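Local coordinates for protein thiamine-monophosphate kinase (Aquifex aeolicus, PDB 1VQV) that catalyses the ATP-dependent phosphorylation of thiamine monophosphate to thiamine diphosphate, the active form of vitamin B1, and works as a homodimer, at residues W62-V67 and I126-F131; E58-K63 and V94-R99; L164-M169 and E245-N250. All blocks are in the same frame, centred on the assembly; numbering follows the deposited sequence.

Contact 1 of 3, residues W62-V67 and I126-F131; sequences WKAISV and IGISVF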
loop_
_atom_site.group_PDB
_atom_site.type_symbol
_atom_site.label_atom_id
_atom_site.label_comp_id
_atom_site.label_asym_id
_atom_site.label_seq_id
_atom_site.Cartn_x
_atom_site.Cartn_y
_atom_site.Cartn_z
ATOM N N TRP B 62 -1.943 -2.117 -16.282
ATOM C CA TRP B 62 -2.554 -3.435 -16.225
ATOM C C TRP B 62 -1.713 -4.311 -15.294
ATOM O O TRP B 62 -2.229 -4.944 -14.390
ATOM C CB TRP B 62 -2.639 -4.037 -17.641
ATOM C CG TRP B 62 -3.089 -5.485 -17.695
ATOM C CD1 TRP B 62 -2.321 -6.594 -17.441
ATOM C CD2 TRP B 62 -4.413 -5.969 -17.954
ATOM N NE1 TRP B 62 -3.084 -7.726 -17.518
ATOM C CE2 TRP B 62 -4.371 -7.378 -17.830
ATOM C CE3 TRP B 62 -5.629 -5.351 -18.276
ATOM C CZ2 TRP B 62 -5.501 -8.184 -18.014
ATOM C CZ3 TRP B 62 -6.750 -6.149 -18.457
ATOM C CH2 TRP B 62 -6.677 -7.559 -18.323
ATOM N N LYS B 63 -0.406 -4.318 -15.498
ATOM C CA LYS B 63 0.477 -5.109 -14.664
ATOM C C LYS B 63 0.338 -4.769 -13.176
ATOM O O LYS B 63 0.340 -5.660 -12.339
ATOM C CB LYS B 63 1.921 -4.911 -15.119
ATOM C CG LYS B 63 2.890 -5.918 -14.571
ATOM C CD LYS B 63 4.128 -5.975 -15.429
ATOM C CE LYS B 63 5.131 -6.966 -14.878
ATOM N NZ LYS B 63 6.363 -7.038 -15.712
ATOM N N ALA B 64 0.203 -3.487 -12.845
ATOM C CA ALA B 64 0.084 -3.079 -11.448
ATOM C C ALA B 64 -1.028 -3.841 -10.736
ATOM O O ALA B 64 -0.885 -4.232 -9.577
ATOM C CB ALA B 64 -0.160 -1.584 -11.357
ATOM N N ILE B 65 -2.137 -4.051 -11.430
ATOM C CA ILE B 65 -3.259 -4.787 -10.873
ATOM C C ILE B 65 -3.049 -6.305 -10.977
ATOM O O ILE B 65 -3.338 -7.049 -10.048
ATOM C CB ILE B 65 -4.564 -4.399 -11.593
ATOM C CG1 ILE B 65 -4.923 -2.950 -11.249
ATOM C CG2 ILE B 65 -5.689 -5.373 -11.225
ATOM C CD1 ILE B 65 -5.198 -2.694 -9.791
ATOM N N SER B 66 -2.521 -6.757 -12.106
ATOM C CA SER B 66 -2.293 -8.178 -12.312
ATOM C C SER B 66 -1.314 -8.851 -11.361
ATOM O O SER B 66 -1.527 -9.994 -10.988
ATOM C CB SER B 66 -1.859 -8.445 -13.755
ATOM O OG SER B 66 -2.978 -8.426 -14.627
ATOM N N VAL B 67 -0.242 -8.175 -10.968
ATOM C CA VAL B 67 0.701 -8.814 -10.071
ATOM C C VAL B 67 0.017 -9.116 -8.742
ATOM O O VAL B 67 0.144 -10.218 -8.206
ATOM C CB VAL B 67 1.947 -7.939 -9.830
ATOM C CG1 VAL B 67 2.882 -8.621 -8.847
ATOM C CG2 VAL B 67 2.674 -7.708 -11.144
ATOM N N ILE B 126 9.129 7.520 -11.161
ATOM C CA ILE B 126 7.831 6.862 -11.046
ATOM C C ILE B 126 7.876 5.637 -10.131
ATOM O O ILE B 126 8.606 4.674 -10.375
ATOM C CB ILE B 126 7.278 6.439 -12.430
ATOM C CG1 ILE B 126 7.137 7.666 -13.333
ATOM C CG2 ILE B 126 5.919 5.772 -12.267
ATOM C CD1 ILE B 126 6.828 7.355 -14.816
ATOM N N GLY B 127 7.107 5.705 -9.053
ATOM C CA GLY B 127 7.036 4.607 -8.114
ATOM C C GLY B 127 5.576 4.210 -8.032
ATOM O O GLY B 127 4.735 5.046 -7.715
ATOM N N ILE B 128 5.272 2.952 -8.341
ATOM C CA ILE B 128 3.903 2.472 -8.288
ATOM C C ILE B 128 3.786 1.478 -7.148
ATOM O O ILE B 128 4.517 0.496 -7.096
ATOM C CB ILE B 128 3.481 1.797 -9.610
ATOM C CG1 ILE B 128 3.721 2.747 -10.780
ATOM C CG2 ILE B 128 2.007 1.459 -9.562
ATOM C CD1 ILE B 128 3.334 2.189 -12.117
ATOM N N SER B 129 2.867 1.750 -6.230
ATOM C CA SER B 129 2.659 0.894 -5.075
ATOM C C SER B 129 1.180 0.549 -5.005
ATOM O O SER B 129 0.339 1.423 -4.815
ATOM C CB SER B 129 3.116 1.627 -3.808
ATOM O OG SER B 129 2.986 0.822 -2.653
ATOM N N VAL B 130 0.870 -0.733 -5.153
ATOM C CA VAL B 130 -0.511 -1.193 -5.156
ATOM C C VAL B 130 -0.871 -2.044 -3.944
ATOM O O VAL B 130 -0.050 -2.810 -3.418
ATOM C CB VAL B 130 -0.799 -2.018 -6.425
ATOM C CG1 VAL B 130 -2.035 -1.498 -7.119
ATOM C CG2 VAL B 130 0.404 -1.980 -7.345
ATOM N N PHE B 131 -2.120 -1.909 -3.522
ATOM C CA PHE B 131 -2.632 -2.639 -2.377
ATOM C C PHE B 131 -3.900 -3.333 -2.812
ATOM O O PHE B 131 -4.771 -2.725 -3.420
ATOM C CB PHE B 131 -2.926 -1.655 -1.243
ATOM C CG PHE B 131 -3.645 -2.251 -0.054
ATOM C CD1 PHE B 131 -3.065 -3.277 0.705
ATOM C CD2 PHE B 131 -4.871 -1.717 0.362
ATOM C CE1 PHE B 131 -3.694 -3.753 1.865
ATOM C CE2 PHE B 131 -5.506 -2.182 1.514
ATOM C CZ PHE B 131 -4.919 -3.198 2.269
#
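Ala64 and Val130 are the nearest backbone neighbours where helix 62-67 lies over strand 127-131: their CA atoms are 6.6 Å apart, and the segment axes pass at 8.6 Å with a crossing angle of -39°. No hydrogen bond joins the two segments. Ala64 turns its methyl to the strand and sets CB between two branches. Ile128 CG2 and Val130 CG2 each lie 4.1 Å from Ala64 CB, from alternate positions of the strand. Ile128 uses its branch anti to the backbone N, and CG1 lies beside that N. Val130 CG2 also rests against the carbonyl of the helix, 3.4 Å from Ala64 O. Ile65 leaves its backbone away from the strand, but its chain bends back. Its CD1 ends 4.3 Å from Val130 CG1. All four residues are buried, and Ile84 of strand 77-88 packs on both Ile65 and Val130. Ser129 and Phe131 serve the strand's other face, where they meet Ser129 and Phe131 of the second subunit. Val130 also packs on Asp43 of the adjacent strand 38-46, a magnesium ligand. This is helix-on-sheet packing within the PurM-like N-terminal domain of the AIR synthase family, next to the metal site.

Contact 2 of 3, residues E58-K63 and V94-R99; sequences EAVGWK and VSYVER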
loop_
_atom_site.group_PDB
_atom_site.type_symbol
_atom_site.label_atom_id
_atom_site.label_comp_id
_atom_site.label_asym_id
_atom_site.label_seq_id
_atom_site.Cartn_x
_atom_site.Cartn_y
_atom_site.Cartn_z
ATOM N N GLU B 58 -0.191 2.017 -20.425
ATOM C CA GLU B 58 -1.355 1.142 -20.320
ATOM C C GLU B 58 -1.043 -0.279 -19.848
ATOM O O GLU B 58 -1.805 -0.875 -19.089
ATOM C CB GLU B 58 -2.067 1.101 -21.671
ATOM C CG GLU B 58 -2.695 2.420 -22.084
ATOM C CD GLU B 58 -1.985 3.068 -23.263
ATOM O OE1 GLU B 58 -0.728 3.145 -23.244
ATOM O OE2 GLU B 58 -2.699 3.503 -24.201
ATOM N N ALA B 59 0.078 -0.814 -20.308
ATOM C CA ALA B 59 0.488 -2.148 -19.928
ATOM C C ALA B 59 1.000 -2.120 -18.485
ATOM O O ALA B 59 0.795 -3.079 -17.742
ATOM C CB ALA B 59 1.568 -2.656 -20.882
ATOM N N VAL B 60 1.659 -1.027 -18.093
ATOM C CA VAL B 60 2.180 -0.883 -16.730
ATOM C C VAL B 60 0.996 -0.787 -15.769
ATOM O O VAL B 60 1.033 -1.326 -14.666
ATOM C CB VAL B 60 3.092 0.391 -16.569
ATOM C CG1 VAL B 60 3.533 0.550 -15.118
ATOM C CG2 VAL B 60 4.328 0.273 -17.452
ATOM N N GLY B 61 -0.058 -0.101 -16.208
ATOM C CA GLY B 61 -1.261 0.035 -15.408
ATOM C C GLY B 61 -1.950 -1.301 -15.234
ATOM O O GLY B 61 -2.487 -1.590 -14.179
ATOM N N TRP B 62 -1.943 -2.117 -16.282
ATOM C CA TRP B 62 -2.554 -3.435 -16.225
ATOM C C TRP B 62 -1.713 -4.311 -15.294
ATOM O O TRP B 62 -2.229 -4.944 -14.390
ATOM C CB TRP B 62 -2.639 -4.037 -17.641
ATOM C CG TRP B 62 -3.089 -5.485 -17.695
ATOM C CD1 TRP B 62 -2.321 -6.594 -17.441
ATOM C CD2 TRP B 62 -4.413 -5.969 -17.954
ATOM N NE1 TRP B 62 -3.084 -7.726 -17.518
ATOM C CE2 TRP B 62 -4.371 -7.378 -17.830
ATOM C CE3 TRP B 62 -5.629 -5.351 -18.276
ATOM C CZ2 TRP B 62 -5.501 -8.184 -18.014
ATOM C CZ3 TRP B 62 -6.750 -6.149 -18.457
ATOM C CH2 TRP B 62 -6.677 -7.559 -18.323
ATOM N N LYS B 63 -0.406 -4.318 -15.498
ATOM C CA LYS B 63 0.477 -5.109 -14.664
ATOM C C LYS B 63 0.338 -4.769 -13.176
ATOM O O LYS B 63 0.340 -5.660 -12.339
ATOM C CB LYS B 63 1.921 -4.911 -15.119
ATOM C CG LYS B 63 2.890 -5.918 -14.571
ATOM C CD LYS B 63 4.128 -5.975 -15.429
ATOM C CE LYS B 63 5.131 -6.966 -14.878
ATOM N NZ LYS B 63 6.363 -7.038 -15.712
ATOM N N VAL B 94 0.785 14.193 -18.560
ATOM C CA VAL B 94 -0.498 13.834 -17.982
ATOM C C VAL B 94 -1.073 12.610 -18.683
ATOM O O VAL B 94 -1.760 11.797 -18.072
ATOM C CB VAL B 94 -1.496 14.993 -18.108
ATOM C CG1 VAL B 94 -2.850 14.555 -17.633
ATOM C CG2 VAL B 94 -1.009 16.186 -17.316
ATOM N N SER B 95 -0.781 12.498 -19.974
ATOM C CA SER B 95 -1.257 11.402 -20.803
ATOM C C SER B 95 -0.715 10.071 -20.297
ATOM O O SER B 95 -1.335 9.024 -20.491
ATOM C CB SER B 95 -0.840 11.637 -22.262
ATOM O OG SER B 95 0.563 11.810 -22.379
ATOM N N TYR B 96 0.441 10.125 -19.638
ATOM C CA TYR B 96 1.063 8.928 -19.089
ATOM C C TYR B 96 0.189 8.386 -17.981
ATOM O O TYR B 96 -0.097 7.204 -17.921
ATOM C CB TYR B 96 2.443 9.227 -18.491
ATOM C CG TYR B 96 3.165 7.976 -18.042
ATOM C CD1 TYR B 96 4.097 7.359 -18.873
ATOM C CD2 TYR B 96 2.859 7.363 -16.828
ATOM C CE1 TYR B 96 4.706 6.163 -18.520
ATOM C CE2 TYR B 96 3.462 6.158 -16.463
ATOM C CZ TYR B 96 4.387 5.561 -17.317
ATOM O OH TYR B 96 4.978 4.358 -16.987
ATOM N N VAL B 97 -0.215 9.274 -17.089
ATOM C CA VAL B 97 -1.052 8.911 -15.965
ATOM C C VAL B 97 -2.414 8.449 -16.463
ATOM O O VAL B 97 -2.933 7.442 -15.995
ATOM C CB VAL B 97 -1.181 10.117 -14.990
ATOM C CG1 VAL B 97 -2.216 9.846 -13.917
ATOM C CG2 VAL B 97 0.162 10.389 -14.351
ATOM N N GLU B 98 -2.975 9.169 -17.433
ATOM C CA GLU B 98 -4.279 8.815 -17.991
ATOM C C GLU B 98 -4.255 7.419 -18.630
ATOM O O GLU B 98 -5.208 6.648 -18.494
ATOM C CB GLU B 98 -4.720 9.838 -19.046
ATOM C CG GLU B 98 -6.234 9.831 -19.263
ATOM C CD GLU B 98 -6.695 10.620 -20.492
ATOM O OE1 GLU B 98 -6.340 11.822 -20.612
ATOM O OE2 GLU B 98 -7.430 10.032 -21.332
ATOM N N ARG B 99 -3.170 7.106 -19.333
ATOM C CA ARG B 99 -3.048 5.814 -19.980
ATOM C C ARG B 99 -2.774 4.731 -18.960
ATOM O O ARG B 99 -3.165 3.580 -19.142
ATOM C CB ARG B 99 -1.957 5.861 -21.043
ATOM C CG ARG B 99 -2.420 6.589 -22.292
ATOM C CD ARG B 99 -1.301 6.842 -23.284
ATOM N NE ARG B 99 -1.793 7.615 -24.423
ATOM C CZ ARG B 99 -2.055 7.111 -25.628
ATOM N NH1 ARG B 99 -1.862 5.821 -25.865
ATOM N NH2 ARG B 99 -2.521 7.897 -26.593
#
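The Glu58 carboxylate and the Arg99 guanidinium stand almost perpendicular, their planes 89° apart. Glu58 OE1 lies at the guanidinium edge, in its plane, but makes no hydrogen bond to it. The bonded oxygen, OE2, approaches obliquely. The salt bridge runs from Arg99 NH1 to Glu58 OE2 at 3.0 Å, but its N-H...O angle of 125° makes the hydrogen bond weak. Glu58 was also modelled in two positions, so the bridge is tentative. The carboxylate lies against the arginine stem as well: Glu58 CD is 3.6 Å from Arg99 CB. Glu58 is bent at chi2, and its acid crosses the extended Arg99 stem at a slant. Nearer the backbone, Glu58 CA makes a C-H...O contact of 3.3 Å with Arg99 O. The second touch is small and less polar. Val60 CG2 meets Tyr96 OH at 4.2 Å, the two side chains crossing at about a right angle. A phosphate ion, probably from the crystallisation liquor, lies about 4 Å from the Glu58 side chain, nearest atoms. The contact joins the first turns of helices 57-73 and 94-111. Pro57 packs on both Tyr96 and Arg99, and Val94 packs on Arg2 of the second subunit.

Contact 3 of 3, residues L164-M169 and E245-N250; sequences LELLLM and EKYGKN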
loop_
_atom_site.group_PDB
_atom_site.type_symbol
_atom_site.label_atom_id
_atom_site.label_comp_id
_atom_site.label_asym_id
_atom_site.label_seq_id
_atom_site.Cartn_x
_atom_site.Cartn_y
_atom_site.Cartn_z
ATOM N N LEU B 164 11.873 -9.910 -21.007
ATOM C CA LEU B 164 12.597 -8.830 -20.357
ATOM C C LEU B 164 13.933 -8.621 -21.067
ATOM O O LEU B 164 14.411 -7.491 -21.220
ATOM C CB LEU B 164 12.837 -9.165 -18.884
ATOM C CG LEU B 164 13.762 -8.208 -18.118
ATOM C CD1 LEU B 164 13.261 -6.777 -18.266
ATOM C CD2 LEU B 164 13.824 -8.621 -16.649
ATOM N N GLU B 165 14.535 -9.724 -21.494
ATOM C CA GLU B 165 15.808 -9.674 -22.196
ATOM C C GLU B 165 15.614 -9.054 -23.574
ATOM O O GLU B 165 16.473 -8.300 -24.032
ATOM C CB GLU B 165 16.407 -11.076 -22.317
ATOM C CG GLU B 165 17.055 -11.594 -21.035
ATOM C CD GLU B 165 17.267 -13.099 -21.069
ATOM O OE1 GLU B 165 17.582 -13.633 -22.144
ATOM O OE2 GLU B 165 17.127 -13.750 -20.024
ATOM N N LEU B 166 14.494 -9.369 -24.228
ATOM C CA LEU B 166 14.190 -8.807 -25.543
ATOM C C LEU B 166 13.956 -7.293 -25.377
ATOM O O LEU B 166 14.354 -6.480 -26.218
ATOM C CB LEU B 166 12.944 -9.473 -26.152
ATOM C CG LEU B 166 13.003 -10.941 -26.603
ATOM C CD1 LEU B 166 11.696 -11.359 -27.269
ATOM C CD2 LEU B 166 14.137 -11.122 -27.585
ATOM N N LEU B 167 13.306 -6.908 -24.287
ATOM C CA LEU B 167 13.085 -5.498 -24.044
ATOM C C LEU B 167 14.442 -4.842 -23.845
ATOM O O LEU B 167 14.737 -3.825 -24.465
ATOM C CB LEU B 167 12.222 -5.300 -22.803
ATOM C CG LEU B 167 10.757 -5.627 -23.040
ATOM C CD1 LEU B 167 9.985 -5.541 -21.732
ATOM C CD2 LEU B 167 10.192 -4.658 -24.081
ATOM N N LEU B 168 15.278 -5.429 -22.991
ATOM C CA LEU B 168 16.588 -4.847 -22.744
ATOM C C LEU B 168 17.391 -4.693 -24.039
ATOM O O LEU B 168 18.341 -3.926 -24.092
ATOM C CB LEU B 168 17.384 -5.686 -21.731
ATOM C CG LEU B 168 16.851 -5.846 -20.296
ATOM C CD1 LEU B 168 17.884 -6.606 -19.472
ATOM C CD2 LEU B 168 16.576 -4.479 -19.647
HETATM N N MSE B 169 17.033 -5.406 -25.092
HETATM C CA MSE B 169 17.802 -5.254 -26.322
HETATM C C MSE B 169 17.424 -3.947 -26.994
HETATM O O MSE B 169 18.127 -3.462 -27.886
HETATM C CB MSE B 169 17.549 -6.417 -27.283
HETATM C CG MSE B 169 17.690 -7.781 -26.635
HETATM SE SE MSE B 169 17.638 -9.223 -27.912
HETATM C CE MSE B 169 15.935 -8.814 -28.770
ATOM N N GLU B 245 16.617 -20.956 -29.493
ATOM C CA GLU B 245 17.361 -21.342 -30.674
ATOM C C GLU B 245 17.985 -20.092 -31.287
ATOM O O GLU B 245 19.193 -20.042 -31.517
ATOM C CB GLU B 245 16.435 -22.036 -31.691
ATOM C CG GLU B 245 17.136 -22.594 -32.948
ATOM C CD GLU B 245 18.404 -23.407 -32.622
ATOM O OE1 GLU B 245 19.396 -22.800 -32.133
ATOM O OE2 GLU B 245 18.422 -24.649 -32.847
ATOM N N LYS B 246 17.171 -19.067 -31.516
ATOM C CA LYS B 246 17.672 -17.848 -32.124
ATOM C C LYS B 246 18.782 -17.158 -31.375
ATOM O O LYS B 246 19.700 -16.644 -32.003
ATOM C CB LYS B 246 16.549 -16.848 -32.352
ATOM C CG LYS B 246 17.040 -15.519 -32.923
ATOM C CD LYS B 246 15.871 -14.718 -33.428
ATOM C CE LYS B 246 16.251 -13.378 -33.984
ATOM N NZ LYS B 246 15.037 -12.860 -34.676
ATOM N N TYR B 247 18.702 -17.109 -30.051
ATOM C CA TYR B 247 19.758 -16.459 -29.264
ATOM C C TYR B 247 20.588 -17.526 -28.589
ATOM O O TYR B 247 21.293 -17.261 -27.615
ATOM C CB TYR B 247 19.177 -15.500 -28.214
ATOM C CG TYR B 247 18.350 -14.414 -28.845
ATOM C CD1 TYR B 247 17.060 -14.687 -29.303
ATOM C CD2 TYR B 247 18.893 -13.155 -29.106
ATOM C CE1 TYR B 247 16.335 -13.753 -30.012
ATOM C CE2 TYR B 247 18.174 -12.198 -29.822
ATOM C CZ TYR B 247 16.894 -12.506 -30.279
ATOM O OH TYR B 247 16.191 -11.595 -31.034
ATOM N N GLY B 248 20.482 -18.740 -29.131
ATOM C CA GLY B 248 21.223 -19.885 -28.622
ATOM C C GLY B 248 21.283 -20.011 -27.112
ATOM O O GLY B 248 22.292 -19.667 -26.486
ATOM N N LYS B 249 20.210 -20.511 -26.512
ATOM C CA LYS B 249 20.191 -20.674 -25.061
ATOM C C LYS B 249 19.431 -21.933 -24.681
ATOM O O LYS B 249 18.810 -22.562 -25.543
ATOM C CB LYS B 249 19.565 -19.439 -24.412
ATOM C CG LYS B 249 20.424 -18.220 -24.572
ATOM C CD LYS B 249 19.842 -17.038 -23.832
ATOM C CE LYS B 249 20.900 -15.962 -23.608
ATOM N NZ LYS B 249 21.975 -16.449 -22.693
ATOM N N ASN B 250 19.483 -22.315 -23.406
ATOM C CA ASN B 250 18.782 -23.526 -22.989
ATOM C C ASN B 250 17.407 -23.253 -22.419
ATOM O O ASN B 250 17.263 -22.718 -21.314
ATOM C CB ASN B 250 19.584 -24.328 -21.963
ATOM C CG ASN B 250 18.863 -25.604 -21.546
ATOM O OD1 ASN B 250 18.447 -26.406 -22.386
ATOM N ND2 ASN B 250 18.702 -25.790 -20.247
#
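A selenium atom sits beside the Tyr247 ring: Met169 is selenomethionine in this crystal, and its SE lies 3.6 Å from Tyr247 CE2. Met169 SE is 4.5 Å from the Tyr247 ring centroid and 51° off the ring normal, so this Met-aromatic contact is oblique. A bend at the last torsion of Met169 (chi3 -55°) carries the methyl on toward the phenol end, where CE comes within 3.6 Å of Tyr247 OH. Leu166 reaches the same end from another direction, its CD2 4.1 Å from Tyr247 CZ, with the side chains crossing at about a right angle. The phenol oxygen is hydrogen-bonded to Glu178 OE2 of helix 176-186, and Tyr243 stacks on the ring. With an alanine in place of Tyr247, Glu178 would probably lose its hydroxyl mate, Tyr243 its ring partner, and a gap would open beside Met169 and Leu166. Glu165 OE1 touches Lys249 CE loosely at 4.3 Å and stays 5.2 Å from Lys249 NZ. The acid has firmer partners: OE1 bonds the hydroxyls of Tyr254 and Tyr243, and OE2 forms a salt bridge with Arg161. No hydrogen bond links the two segments. Gly248 N bonds Glu245 O at 3.0 Å, and Lys249 N bonds Cys244 O. With its positive phi (42°), Gly248 is the C-prime residue of a Schellman motif, which ends helix 238-246 opposite helix 159-168.

Contacts 1 and 2 share helix 57-73 and lie in one family domain, their centres 10 Å apart. They touch directly: Ile128 CD1 packs on Val60 CG1, and Ile126 CD1 on the Tyr96 ring. Contact 1 is core, helix on sheet, and almost wholly apolar. Contact 2 is partly buried and adds a tentative charged pair at its outer side. Segments of both reach the second subunit. Contact 3 lies about 26 Å from either, centre to centre, and does not touch them. It is a surface contact between a helix and a capped helix end, with a selenium-aromatic touch and polar groups paired mainly outside its segments. It also lies away from the annotated sites.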